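Local structure of translocator protein BipD (3NFT) at residues A49-F54 against N260-V265. The protein is required for invasion of epithelial cells and survival inside host cells, and probably regulates secretion of the type III effectors BipB and BipC. Residues are numbered along the deposited sequence; the frame is centred on the assembly and turned at random.
Sequences AAIDEF and NIQNDV
Gln262 of the long helix 244-295 crosses Ile51 of helix 41-56 at about a right angle and slides past Phe54 in the opposite direction. Segments 49-54 and 260-265 run antiparallel (174°), part of the packing of the N-terminal domain on the predicted coiled coil. Their axes come within 10.6 Å, a spacing that medium-sized and large side chains can fill; the nearest CA atoms, those of Ile51 and Gln262, are 7.0 Å apart. Gln262 CB rests 3.9 Å from Phe54 CD2, approaching the ring obliquely. With CG anti to the backbone N (chi1 -176°), the extended chain runs crosswise to the axis of segment 49-54, and Ile51 CG2, likewise anti to its own N, meets CG at 4.1 Å. CD also lies 4.1 Å from Ile51 CG2. The terminal amide stands almost upright to the phenyl ring, 86° between planes: NE2 is 4.0 Å from Phe54 CD2, in the ring plane at its edge, while OE1 lies 3.8 Å from Ile51 CG2. Glutamine suits this partly exposed border because its aliphatic stem packs on hydrophobic neighbours while its amide tolerates the position. Phenylalanine, by contrast, is buried: it stacks on Phe151 and touches Val154 and Met158 of helix 121-160, tying the N-terminal helix to both long helices. Ile51 also reaches Gln266 and Val269. Beta-branching gives both isoleucines their touching methyl: Ile261, crossing Phe54 at about a right angle, sets CG2 4.1 Å from Phe54 CZ.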
loop_
_atom_site.group_PDB
_atom_site.type_symbol
_atom_site.label_atom_id
_atom_site.label_comp_id
_atom_site.label_asym_id
_atom_site.label_seq_id
_atom_site.Cartn_x
_atom_site.Cartn_y
_atom_site.Cartn_z
ATOM N N ALA A 49 14.969 14.554 -28.718
ATOM C CA ALA A 49 16.109 14.888 -29.610
ATOM C C ALA A 49 16.625 13.660 -30.354
ATOM O O ALA A 49 16.976 13.739 -31.523
ATOM C CB ALA A 49 17.241 15.561 -28.840
ATOM N N ALA A 50 16.650 12.521 -29.654
ATOM C CA ALA A 50 17.097 11.279 -30.294
ATOM C C ALA A 50 16.123 10.844 -31.363
ATOM O O ALA A 50 16.507 10.442 -32.463
ATOM C CB ALA A 50 17.259 10.207 -29.234
ATOM N N ILE A 51 14.832 10.969 -31.068
ATOM C CA ILE A 51 13.802 10.715 -32.073
ATOM C C ILE A 51 13.959 11.628 -33.302
ATOM O O ILE A 51 13.905 11.178 -34.443
ATOM C CB ILE A 51 12.388 10.827 -31.492
ATOM C CG1 ILE A 51 12.156 9.733 -30.465
ATOM C CG2 ILE A 51 11.351 10.791 -32.614
ATOM C CD1 ILE A 51 10.898 9.881 -29.620
ATOM N N ASP A 52 14.206 12.909 -33.065
ATOM C CA ASP A 52 14.446 13.811 -34.175
ATOM C C ASP A 52 15.689 13.464 -34.979
ATOM O O ASP A 52 15.690 13.574 -36.200
ATOM C CB ASP A 52 14.565 15.260 -33.715
ATOM C CG ASP A 52 13.237 15.868 -33.243
ATOM O OD1 ASP A 52 12.145 15.301 -33.464
ATOM O OD2 ASP A 52 13.312 16.867 -32.542
ATOM N N GLU A 53 16.742 12.998 -34.293
ATOM C CA GLU A 53 17.958 12.590 -34.985
ATOM C C GLU A 53 17.684 11.404 -35.892
ATOM O O GLU A 53 18.109 11.374 -37.041
ATOM C CB GLU A 53 19.058 12.231 -33.998
ATOM C CG GLU A 53 20.416 12.092 -34.636
ATOM C CD GLU A 53 20.997 13.375 -35.192
ATOM O OE1 GLU A 53 20.546 14.466 -34.741
ATOM O OE2 GLU A 53 21.870 13.335 -36.083
ATOM N N PHE A 54 16.960 10.430 -35.354
ATOM C CA PHE A 54 16.581 9.239 -36.128
ATOM C C PHE A 54 15.741 9.625 -37.331
ATOM O O PHE A 54 15.927 9.149 -38.456
ATOM C CB PHE A 54 15.828 8.297 -35.206
ATOM C CG PHE A 54 15.553 6.925 -35.788
ATOM C CD1 PHE A 54 16.417 5.862 -35.508
ATOM C CD2 PHE A 54 14.424 6.690 -36.549
ATOM C CE1 PHE A 54 16.154 4.600 -35.991
ATOM C CE2 PHE A 54 14.181 5.416 -37.057
ATOM C CZ PHE A 54 15.065 4.370 -36.752
ATOM N N ASN A 260 8.420 2.752 -39.078
ATOM C CA ASN A 260 7.741 1.892 -38.120
ATOM C C ASN A 260 8.556 1.813 -36.807
ATOM O O ASN A 260 7.987 1.863 -35.698
ATOM C CB ASN A 260 7.535 0.511 -38.729
ATOM C CG ASN A 260 6.451 -0.316 -38.042
ATOM O OD1 ASN A 260 6.042 -0.090 -36.867
ATOM N ND2 ASN A 260 5.985 -1.314 -38.775
ATOM N N ILE A 261 9.869 1.629 -36.931
ATOM C CA ILE A 261 10.736 1.562 -35.750
ATOM C C ILE A 261 10.682 2.890 -34.993
ATOM O O ILE A 261 10.536 2.879 -33.782
ATOM C CB ILE A 261 12.179 1.193 -36.096
ATOM C CG1 ILE A 261 12.237 -0.226 -36.698
ATOM C CG2 ILE A 261 13.103 1.345 -34.844
ATOM C CD1 ILE A 261 13.656 -0.593 -37.191
ATOM N N GLN A 262 10.666 4.017 -35.723
ATOM C CA GLN A 262 10.550 5.310 -35.047
ATOM C C GLN A 262 9.216 5.386 -34.282
ATOM O O GLN A 262 9.162 5.876 -33.157
ATOM C CB GLN A 262 10.602 6.478 -36.034
ATOM C CG GLN A 262 10.568 7.817 -35.337
ATOM C CD GLN A 262 10.527 9.030 -36.263
ATOM O OE1 GLN A 262 9.821 10.043 -35.982
ATOM N NE2 GLN A 262 11.283 8.975 -37.344
ATOM N N ASN A 263 8.134 4.921 -34.906
ATOM C CA ASN A 263 6.851 4.953 -34.230
ATOM C C ASN A 263 6.816 4.096 -32.967
ATOM O O ASN A 263 6.239 4.472 -31.969
ATOM C CB ASN A 263 5.715 4.534 -35.153
ATOM C CG ASN A 263 4.370 4.793 -34.528
ATOM O OD1 ASN A 263 3.785 3.915 -33.908
ATOM N ND2 ASN A 263 3.921 6.050 -34.599
ATOM N N ASP A 264 7.462 2.943 -33.006
ATOM C CA ASP A 264 7.524 2.074 -31.843
ATOM C C ASP A 264 8.185 2.795 -30.684
ATOM O O ASP A 264 7.729 2.715 -29.541
ATOM C CB ASP A 264 8.327 0.802 -32.147
ATOM C CG ASP A 264 7.647 -0.132 -33.117
ATOM O OD1 ASP A 264 6.407 -0.087 -33.244
ATOM O OD2 ASP A 264 8.384 -0.896 -33.779
ATOM N N VAL A 265 9.274 3.488 -30.994
ATOM C CA VAL A 265 10.052 4.181 -29.972
ATOM C C VAL A 265 9.310 5.426 -29.493
ATOM O O VAL A 265 9.252 5.669 -28.283
ATOM C CB VAL A 265 11.451 4.489 -30.447
ATOM C CG1 VAL A 265 12.214 5.339 -29.430
ATOM C CG2 VAL A 265 12.206 3.155 -30.667
#